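Local coordinates for precorrin-8x Methyl Mutase (Thermus thermophilus, PDB 1V9C), which probably catalyses the methyl-group migration that turns precorrin-8X into hydrogenobyrinate, a step in the pathway to adenosylcobalamin, at residues I63-R74 / L85-L96; L126-P137 / G150-V161. All blocks are in the same frame, centred on the assembly; numbering follows the deposited sequence.

Interaction 1: residues I63-R74 / L85-L96; sequences IQAGARILVDAR and LRLFGNEVVELL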
loop_
_atom_site.group_PDB
_atom_site.type_symbol
_atom_site.label_atom_id
_atom_site.label_comp_id
_atom_site.label_asym_id
_atom_site.label_seq_id
_atom_site.Cartn_x
_atom_site.Cartn_y
_atom_site.Cartn_z
ATOM N N ILE B 63 7.073 17.345 11.870
ATOM C CA ILE B 63 5.865 17.629 11.110
ATOM C C ILE B 63 5.542 19.119 11.207
ATOM O O ILE B 63 5.335 19.789 10.198
ATOM C CB ILE B 63 4.676 16.819 11.648
ATOM C CG1 ILE B 63 4.867 15.340 11.327
ATOM C CG2 ILE B 63 3.397 17.317 11.046
ATOM C CD1 ILE B 63 3.924 14.454 12.084
ATOM N N GLN B 64 5.509 19.621 12.432
ATOM C CA GLN B 64 5.211 21.023 12.710
ATOM C C GLN B 64 6.249 22.007 12.184
ATOM O O GLN B 64 5.926 23.162 11.898
ATOM C CB GLN B 64 5.045 21.215 14.215
ATOM C CG GLN B 64 3.762 20.627 14.738
ATOM C CD GLN B 64 3.725 20.564 16.240
ATOM O OE1 GLN B 64 2.698 20.227 16.836
ATOM N NE2 GLN B 64 4.851 20.880 16.872
ATOM N N ALA B 65 7.492 21.546 12.065
ATOM C CA ALA B 65 8.579 22.377 11.571
ATOM C C ALA B 65 8.444 22.552 10.072
ATOM O O ALA B 65 9.066 23.434 9.475
ATOM C CB ALA B 65 9.914 21.732 11.890
ATOM N N GLY B 66 7.634 21.702 9.458
ATOM C CA GLY B 66 7.463 21.794 8.025
ATOM C C GLY B 66 8.476 20.891 7.358
ATOM O O GLY B 66 8.774 21.038 6.168
ATOM N N ALA B 67 8.991 19.945 8.139
ATOM C CA ALA B 67 9.972 18.976 7.663
ATOM C C ALA B 67 9.494 18.260 6.406
ATOM O O ALA B 67 8.286 18.074 6.203
ATOM C CB ALA B 67 10.260 17.962 8.748
ATOM N N ARG B 68 10.445 17.877 5.558
ATOM C CA ARG B 68 10.133 17.170 4.324
ATOM C C ARG B 68 9.923 15.692 4.654
ATOM O O ARG B 68 10.347 15.220 5.700
ATOM C CB ARG B 68 11.286 17.264 3.325
ATOM C CG ARG B 68 11.562 18.627 2.741
ATOM C CD ARG B 68 12.409 18.449 1.486
ATOM N NE ARG B 68 12.870 19.711 0.916
ATOM C CZ ARG B 68 13.770 20.505 1.483
ATOM N NH1 ARG B 68 14.320 20.177 2.647
ATOM N NH2 ARG B 68 14.124 21.628 0.881
ATOM N N ILE B 69 9.273 14.970 3.749
ATOM C CA ILE B 69 9.036 13.547 3.934
ATOM C C ILE B 69 9.668 12.884 2.721
ATOM O O ILE B 69 9.257 13.117 1.587
ATOM C CB ILE B 69 7.504 13.264 4.024
ATOM C CG1 ILE B 69 6.945 13.923 5.292
ATOM C CG2 ILE B 69 7.220 11.764 4.020
ATOM C CD1 ILE B 69 5.441 14.087 5.292
ATOM N N LEU B 70 10.700 12.089 2.962
ATOM C CA LEU B 70 11.400 11.406 1.885
ATOM C C LEU B 70 10.949 9.957 1.928
ATOM O O LEU B 70 11.007 9.315 2.968
ATOM C CB LEU B 70 12.915 11.494 2.101
ATOM C CG LEU B 70 13.421 12.861 2.566
ATOM C CD1 LEU B 70 14.923 12.813 2.806
ATOM C CD2 LEU B 70 13.082 13.895 1.533
ATOM N N VAL B 71 10.504 9.441 0.793
ATOM C CA VAL B 71 10.011 8.084 0.767
ATOM C C VAL B 71 10.665 7.247 -0.316
ATOM O O VAL B 71 11.234 7.787 -1.272
ATOM C CB VAL B 71 8.458 8.093 0.626
ATOM C CG1 VAL B 71 7.862 8.841 1.792
ATOM C CG2 VAL B 71 8.031 8.777 -0.672
ATOM N N ASP B 72 10.572 5.927 -0.154
ATOM C CA ASP B 72 11.178 4.974 -1.084
ATOM C C ASP B 72 10.223 4.321 -2.083
ATOM O O ASP B 72 10.561 3.296 -2.688
ATOM C CB ASP B 72 11.877 3.877 -0.288
ATOM C CG ASP B 72 10.904 2.862 0.277
ATOM O OD1 ASP B 72 9.702 3.187 0.384
ATOM O OD2 ASP B 72 11.343 1.743 0.619
ATOM N N ALA B 73 9.032 4.887 -2.249
ATOM C CA ALA B 73 8.069 4.335 -3.194
ATOM C C ALA B 73 6.964 5.322 -3.500
ATOM O O ALA B 73 6.487 6.039 -2.613
ATOM C CB ALA B 73 7.463 3.028 -2.662
ATOM N N ARG B 74 6.554 5.344 -4.764
ATOM C CA ARG B 74 5.489 6.233 -5.214
ATOM C C ARG B 74 4.166 5.956 -4.498
ATOM O O ARG B 74 3.425 6.890 -4.186
ATOM C CB ARG B 74 5.317 6.098 -6.723
ATOM C CG ARG B 74 5.233 4.668 -7.183
ATOM C CD ARG B 74 5.667 4.530 -8.627
ATOM N NE ARG B 74 5.611 3.141 -9.070
ATOM C CZ ARG B 74 6.302 2.664 -10.098
ATOM N NH1 ARG B 74 7.104 3.465 -10.791
ATOM N NH2 ARG B 74 6.194 1.385 -10.428
ATOM N N LEU B 85 -1.293 16.735 4.140
ATOM C CA LEU B 85 0.029 17.264 3.904
ATOM C C LEU B 85 -0.067 18.803 4.056
ATOM O O LEU B 85 0.860 19.444 4.543
ATOM C CB LEU B 85 0.498 16.882 2.494
ATOM C CG LEU B 85 0.861 15.408 2.260
ATOM C CD1 LEU B 85 1.524 15.259 0.908
ATOM C CD2 LEU B 85 1.789 14.898 3.349
ATOM N N ARG B 86 -1.217 19.364 3.684
ATOM C CA ARG B 86 -1.463 20.801 3.748
ATOM C C ARG B 86 -1.444 21.423 5.140
ATOM O O ARG B 86 -1.095 22.586 5.286
ATOM C CB ARG B 86 -2.803 21.129 3.071
ATOM C CG ARG B 86 -3.056 22.630 2.847
ATOM C CD ARG B 86 -4.509 22.887 2.467
ATOM N NE ARG B 86 -4.940 22.096 1.319
ATOM C CZ ARG B 86 -6.213 21.970 0.947
ATOM N NH1 ARG B 86 -7.161 22.589 1.634
ATOM N NH2 ARG B 86 -6.544 21.209 -0.090
ATOM N N LEU B 87 -1.815 20.668 6.166
ATOM C CA LEU B 87 -1.833 21.214 7.520
ATOM C C LEU B 87 -0.529 21.922 7.906
ATOM O O LEU B 87 -0.551 23.074 8.334
ATOM C CB LEU B 87 -2.170 20.116 8.535
ATOM C CG LEU B 87 -3.668 19.821 8.726
ATOM C CD1 LEU B 87 -4.365 19.668 7.377
ATOM C CD2 LEU B 87 -3.834 18.561 9.560
ATOM N N PHE B 88 0.601 21.239 7.772
ATOM C CA PHE B 88 1.873 21.861 8.103
ATOM C C PHE B 88 2.751 21.917 6.857
ATOM O O PHE B 88 3.962 22.100 6.955
ATOM C CB PHE B 88 2.601 21.086 9.206
ATOM C CG PHE B 88 1.773 20.853 10.443
ATOM C CD1 PHE B 88 0.903 19.764 10.521
ATOM C CD2 PHE B 88 1.863 21.719 11.532
ATOM C CE1 PHE B 88 0.133 19.537 11.669
ATOM C CE2 PHE B 88 1.098 21.504 12.688
ATOM C CZ PHE B 88 0.230 20.407 12.754
ATOM N N GLY B 89 2.128 21.769 5.687
ATOM C CA GLY B 89 2.857 21.799 4.433
ATOM C C GLY B 89 4.149 21.000 4.461
ATOM O O GLY B 89 5.238 21.572 4.439
ATOM N N ASN B 90 4.043 19.678 4.521
ATOM C CA ASN B 90 5.231 18.830 4.543
ATOM C C ASN B 90 5.488 18.279 3.143
ATOM O O ASN B 90 4.787 17.374 2.678
ATOM C CB ASN B 90 5.056 17.679 5.537
ATOM C CG ASN B 90 4.777 18.157 6.941
ATOM O OD1 ASN B 90 3.629 18.397 7.312
ATOM N ND2 ASN B 90 5.830 18.313 7.731
ATOM N N GLU B 91 6.493 18.831 2.472
ATOM C CA GLU B 91 6.827 18.400 1.123
ATOM C C GLU B 91 7.196 16.933 1.086
ATOM O O GLU B 91 7.893 16.446 1.964
ATOM C CB GLU B 91 7.997 19.210 0.568
ATOM C CG GLU B 91 8.451 18.744 -0.802
ATOM C CD GLU B 91 9.612 19.569 -1.361
ATOM O OE1 GLU B 91 9.992 19.353 -2.531
ATOM O OE2 GLU B 91 10.146 20.428 -0.634
ATOM N N VAL B 92 6.721 16.235 0.063
ATOM C CA VAL B 92 7.023 14.830 -0.097
ATOM C C VAL B 92 7.991 14.649 -1.249
ATOM O O VAL B 92 7.794 15.190 -2.323
ATOM C CB VAL B 92 5.760 13.983 -0.416
ATOM C CG1 VAL B 92 6.131 12.509 -0.424
ATOM C CG2 VAL B 92 4.652 14.262 0.602
ATOM N N VAL B 93 9.039 13.875 -1.026
ATOM C CA VAL B 93 9.997 13.615 -2.084
ATOM C C VAL B 93 10.219 12.113 -2.249
ATOM O O VAL B 93 10.661 11.431 -1.324
ATOM C CB VAL B 93 11.342 14.306 -1.802
ATOM C CG1 VAL B 93 12.364 13.892 -2.853
ATOM C CG2 VAL B 93 11.147 15.813 -1.833
ATOM N N GLU B 94 9.876 11.617 -3.435
ATOM C CA GLU B 94 10.036 10.217 -3.789
ATOM C C GLU B 94 11.427 10.071 -4.410
ATOM O O GLU B 94 11.665 10.482 -5.548
ATOM C CB GLU B 94 8.934 9.807 -4.778
ATOM C CG GLU B 94 9.262 8.611 -5.677
ATOM C CD GLU B 94 9.633 7.355 -4.914
ATOM O OE1 GLU B 94 9.919 6.324 -5.565
ATOM O OE2 GLU B 94 9.639 7.396 -3.666
ATOM N N LEU B 95 12.340 9.480 -3.650
ATOM C CA LEU B 95 13.719 9.316 -4.090
ATOM C C LEU B 95 14.026 8.239 -5.136
ATOM O O LEU B 95 14.588 8.549 -6.187
ATOM C CB LEU B 95 14.619 9.123 -2.865
ATOM C CG LEU B 95 14.652 10.282 -1.859
ATOM C CD1 LEU B 95 15.519 9.923 -0.659
ATOM C CD2 LEU B 95 15.188 11.530 -2.536
ATOM N N LEU B 96 13.665 6.988 -4.862
ATOM C CA LEU B 96 13.946 5.886 -5.789
ATOM C C LEU B 96 13.467 6.058 -7.226
ATOM O O LEU B 96 14.087 5.537 -8.153
ATOM C CB LEU B 96 13.404 4.568 -5.233
ATOM C CG LEU B 96 14.164 4.017 -4.029
ATOM C CD1 LEU B 96 13.606 2.650 -3.678
ATOM C CD2 LEU B 96 15.649 3.904 -4.345
HETATM O O HOH W 1 8.299 20.851 3.803
#
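N90 reaches from the loop after helix 82-88 into the end of helix 55-65, where its single ND2 serves two carbonyls. I63 O takes one N-H at 2.9 Å and A67 O the other at 2.9 Å, both on lone pairs and close to the amide plane, so the amide is fixed in its rotation. I63 O also accepts from G66 N within the Schellman motif that ends helix 55-65. With an alanine here, A67 O would probably lose this donor, and the turn after helix 55-65 would be tied less firmly to the loop of 85-96. I69 CD1 packs on N90 CB at 3.6 Å, and the buried I69 also packs on L197 of helix 190-205. The tight part takes in F88 as well: CG anti to its carbonyl carbon (chi1 -53°) places the ring against helix 55-65, where CD1 meets CG2 of buried I63 at 3.5 Å. Strands 69-71 and 92-94 run parallel, joined by four backbone bonds from I69 N-E91 O to L95 N-V71 O. On the face of L70 and V93, L70 CD2 lies against V93 CB at 3.8 Å, the two side chains alongside each other.

The solvent side is looser. R68 NE meets E91 OE2 at 3.2 Å in a weak, bent hydrogen bond within a salt bridge, the two groups turned 50° apart. Exposed Q64 lays CG against F88 CE2. Each strand is entered from a helix ending in a glycine turn; strand 92-94 is the outermost within this chain, paired to 69-71 in a doubly wound alpha/beta sheet.

Interaction 2: residues L126-P137 / G150-V161; sequences LDGAIVGVGNAP and GARPALVLGMPV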
loop_
_atom_site.group_PDB
_atom_site.type_symbol
_atom_site.label_atom_id
_atom_site.label_comp_id
_atom_site.label_asym_id
_atom_site.label_seq_id
_atom_site.Cartn_x
_atom_site.Cartn_y
_atom_site.Cartn_z
ATOM N N LEU B 126 18.405 15.061 3.974
ATOM C CA LEU B 126 18.304 14.122 5.079
ATOM C C LEU B 126 18.208 14.747 6.448
ATOM O O LEU B 126 17.570 14.195 7.346
ATOM C CB LEU B 126 19.487 13.158 5.073
ATOM C CG LEU B 126 19.545 12.152 3.934
ATOM C CD1 LEU B 126 20.763 11.276 4.122
ATOM C CD2 LEU B 126 18.282 11.321 3.915
ATOM N N ASP B 127 18.850 15.892 6.626
ATOM C CA ASP B 127 18.826 16.539 7.922
ATOM C C ASP B 127 17.508 17.250 8.176
ATOM O O ASP B 127 17.099 18.132 7.415
ATOM C CB ASP B 127 20.014 17.495 8.046
ATOM C CG ASP B 127 21.353 16.761 8.032
ATOM O OD1 ASP B 127 21.572 15.888 8.904
ATOM O OD2 ASP B 127 22.182 17.049 7.146
ATOM N N GLY B 128 16.848 16.833 9.255
ATOM C CA GLY B 128 15.565 17.398 9.637
ATOM C C GLY B 128 14.400 16.676 8.981
ATOM O O GLY B 128 13.240 16.971 9.256
ATOM N N ALA B 129 14.706 15.707 8.127
ATOM C CA ALA B 129 13.665 14.986 7.410
ATOM C C ALA B 129 13.112 13.732 8.066
ATOM O O ALA B 129 13.756 13.104 8.911
ATOM C CB ALA B 129 14.150 14.650 6.020
ATOM N N ILE B 130 11.885 13.397 7.679
ATOM C CA ILE B 130 11.221 12.200 8.154
ATOM C C ILE B 130 11.360 11.277 6.956
ATOM O O ILE B 130 10.930 11.618 5.857
ATOM C CB ILE B 130 9.728 12.457 8.455
ATOM C CG1 ILE B 130 9.605 13.283 9.735
ATOM C CG2 ILE B 130 8.993 11.119 8.633
ATOM C CD1 ILE B 130 8.219 13.872 9.965
ATOM N N VAL B 131 11.987 10.126 7.163
ATOM C CA VAL B 131 12.205 9.178 6.084
ATOM C C VAL B 131 11.288 7.974 6.195
ATOM O O VAL B 131 11.220 7.330 7.236
ATOM C CB VAL B 131 13.662 8.689 6.065
ATOM C CG1 VAL B 131 13.886 7.796 4.856
ATOM C CG2 VAL B 131 14.609 9.892 6.019
ATOM N N GLY B 132 10.581 7.681 5.108
ATOM C CA GLY B 132 9.658 6.564 5.101
ATOM C C GLY B 132 10.084 5.467 4.154
ATOM O O GLY B 132 10.124 5.658 2.935
ATOM N N VAL B 133 10.405 4.309 4.715
ATOM C CA VAL B 133 10.819 3.171 3.907
ATOM C C VAL B 133 9.849 2.006 4.106
ATOM O O VAL B 133 9.681 1.506 5.217
ATOM C CB VAL B 133 12.261 2.720 4.278
ATOM C CG1 VAL B 133 12.726 1.607 3.348
ATOM C CG2 VAL B 133 13.206 3.909 4.197
ATOM N N GLY B 134 9.201 1.587 3.027
ATOM C CA GLY B 134 8.276 0.479 3.123
ATOM C C GLY B 134 8.522 -0.507 2.001
ATOM O O GLY B 134 7.765 -1.466 1.841
ATOM N N ASN B 135 9.588 -0.294 1.231
ATOM C CA ASN B 135 9.863 -1.160 0.093
ATOM C C ASN B 135 11.302 -1.536 -0.246
ATOM O O ASN B 135 11.539 -2.620 -0.760
ATOM C CB ASN B 135 9.226 -0.533 -1.145
ATOM C CG ASN B 135 7.842 0.007 -0.858
ATOM O OD1 ASN B 135 6.861 -0.733 -0.861
ATOM N ND2 ASN B 135 7.762 1.300 -0.561
ATOM N N ALA B 136 12.261 -0.654 0.011
ATOM C CA ALA B 136 13.648 -0.948 -0.358
ATOM C C ALA B 136 14.604 -1.101 0.810
ATOM O O ALA B 136 15.105 -0.113 1.333
ATOM C CB ALA B 136 14.167 0.132 -1.304
ATOM N N PRO B 137 14.867 -2.352 1.232
ATOM C CA PRO B 137 15.770 -2.672 2.346
ATOM C C PRO B 137 17.180 -2.122 2.120
ATOM O O PRO B 137 17.802 -1.588 3.039
ATOM C CB PRO B 137 15.771 -4.203 2.371
ATOM C CG PRO B 137 14.434 -4.556 1.825
ATOM C CD PRO B 137 14.288 -3.585 0.669
ATOM N N GLY B 150 27.280 11.247 9.447
ATOM C CA GLY B 150 26.837 12.593 9.763
ATOM C C GLY B 150 25.442 13.002 9.323
ATOM O O GLY B 150 25.047 14.152 9.513
ATOM N N ALA B 151 24.688 12.087 8.723
ATOM C CA ALA B 151 23.332 12.417 8.301
ATOM C C ALA B 151 22.433 12.330 9.538
ATOM O O ALA B 151 22.538 11.378 10.312
ATOM C CB ALA B 151 22.866 11.446 7.227
ATOM N N ARG B 152 21.577 13.332 9.733
ATOM C CA ARG B 152 20.675 13.358 10.887
ATOM C C ARG B 152 19.196 13.613 10.543
ATOM O O ARG B 152 18.677 14.728 10.695
ATOM C CB ARG B 152 21.158 14.398 11.915
ATOM C CG ARG B 152 22.540 14.103 12.504
ATOM C CD ARG B 152 22.632 12.660 13.005
ATOM N NE ARG B 152 23.970 12.314 13.470
ATOM C CZ ARG B 152 24.410 11.071 13.640
ATOM N NH1 ARG B 152 23.619 10.040 13.380
ATOM N NH2 ARG B 152 25.643 10.857 14.079
ATOM N N PRO B 153 18.499 12.573 10.062
ATOM C CA PRO B 153 17.079 12.711 9.714
ATOM C C PRO B 153 16.312 12.908 11.018
ATOM O O PRO B 153 16.693 12.357 12.046
ATOM C CB PRO B 153 16.747 11.369 9.068
ATOM C CG PRO B 153 18.071 10.869 8.564
ATOM C CD PRO B 153 19.009 11.246 9.682
ATOM N N ALA B 154 15.245 13.693 10.992
ATOM C CA ALA B 154 14.476 13.907 12.209
ATOM C C ALA B 154 13.902 12.589 12.702
ATOM O O ALA B 154 13.895 12.332 13.905
ATOM C CB ALA B 154 13.351 14.912 11.961
ATOM N N LEU B 155 13.428 11.750 11.778
ATOM C CA LEU B 155 12.849 10.452 12.139
ATOM C C LEU B 155 12.866 9.474 10.976
ATOM O O LEU B 155 12.706 9.867 9.826
ATOM C CB LEU B 155 11.403 10.628 12.624
ATOM C CG LEU B 155 10.549 9.354 12.756
ATOM C CD1 LEU B 155 11.074 8.431 13.877
ATOM C CD2 LEU B 155 9.116 9.770 13.044
ATOM N N VAL B 156 13.037 8.194 11.280
ATOM C CA VAL B 156 13.075 7.174 10.242
ATOM C C VAL B 156 12.084 6.040 10.497
ATOM O O VAL B 156 12.137 5.371 11.526
ATOM C CB VAL B 156 14.496 6.554 10.107
ATOM C CG1 VAL B 156 14.490 5.452 9.046
ATOM C CG2 VAL B 156 15.492 7.625 9.739
ATOM N N LEU B 157 11.179 5.835 9.547
ATOM C CA LEU B 157 10.188 4.773 9.644
ATOM C C LEU B 157 10.736 3.581 8.845
ATOM O O LEU B 157 10.715 3.574 7.612
ATOM C CB LEU B 157 8.852 5.251 9.063
ATOM C CG LEU B 157 8.225 6.501 9.686
ATOM C CD1 LEU B 157 6.934 6.836 8.966
ATOM C CD2 LEU B 157 7.967 6.275 11.159
ATOM N N GLY B 158 11.254 2.586 9.556
ATOM C CA GLY B 158 11.820 1.434 8.884
ATOM C C GLY B 158 10.824 0.302 8.803
ATOM O O GLY B 158 10.772 -0.556 9.690
ATOM N N MET B 159 10.028 0.308 7.737
ATOM C CA MET B 159 9.010 -0.708 7.535
ATOM C C MET B 159 9.053 -1.411 6.178
ATOM O O MET B 159 8.028 -1.535 5.500
ATOM C CB MET B 159 7.637 -0.084 7.763
ATOM C CG MET B 159 7.534 0.654 9.092
ATOM S SD MET B 159 5.991 1.643 9.280
ATOM C CE MET B 159 6.292 2.417 10.802
ATOM N N PRO B 160 10.244 -1.857 5.739
ATOM C CA PRO B 160 10.307 -2.552 4.446
ATOM C C PRO B 160 9.609 -3.914 4.652
ATOM O O PRO B 160 9.583 -4.440 5.768
ATOM C CB PRO B 160 11.810 -2.750 4.208
ATOM C CG PRO B 160 12.482 -1.820 5.163
ATOM C CD PRO B 160 11.574 -1.786 6.361
ATOM N N VAL B 161 9.043 -4.479 3.596
ATOM C CA VAL B 161 8.380 -5.774 3.702
ATOM C C VAL B 161 9.170 -6.680 2.777
ATOM O O VAL B 161 9.743 -6.207 1.808
ATOM C CB VAL B 161 6.885 -5.672 3.253
ATOM C CG1 VAL B 161 6.818 -5.082 1.877
ATOM C CG2 VAL B 161 6.188 -7.065 3.290
HETATM O O HOH W 2 9.959 -4.869 -0.549
#
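V131 and its neighbours in strand 130-133 pair in parallel with strand 155-158, chiefly through backbone hydrogen bonds. L155 N reaches A129 O, V131 N reaches L155 O, and the alternation continues through L157 N to V131 O, at 2.8 Å and nearly straight (174°), then V133 N to L157 O and M159 N to V133 O. CA-H...O contacts supplement them, I130 CA lying 3.2 Å from L155 O.

A polar group closes the exposed beginning of the pairing. D127 sits in the type II beta turn L126-A129, and its OD1 accepts R152 N at 2.7 Å, nearly along the C-O axis of the carboxylate. With CG anti to the carbonyl carbon (chi1 -65°), the carboxylate is carried to that amide, while G128 N returns a bond to R152 O.

Apolar contacts are made by methyl branches and proline ring carbons. V131 CG2 meets P153 CB at 4.0 Å, L126 CD1 rests on A151 CB at 3.8 Å, and V133 CG1 touches P160 CG at 3.9 Å. P160 CB also lies against P137 CG, the two rings passing in opposite directions at the first turn of helix 137-147. That helix covers V131 and V133 through L143 and F139, whereas L197 of helix 190-205 packs on I130 and L157. Two parallel strands joined through helix 137-147 make a beta-alpha-beta unit at the heart of the doubly wound sheet.

How the interactions relate
Interactions 1 and 2 lie in series along the chain, their centres about 11 Å apart, and share one sheet. Strands 69-71 and 130-133 are neighbours in it, so the four strands run in the order 155-158, 130-133, 69-71, 92-94, all parallel, with interaction 2 at the more buried position and interaction 1 at the edge. L70 O and G132 N probably bond across the seam. Beyond the strand ends, D72 of interaction 1 receives the backbone amides of G134, N135 and A136, tying the loop before helix 137-147 to strand 69-71. Helix 190-205 packs against both contacts, so the two strand pairs form one continuous alpha/beta core rather than separate units.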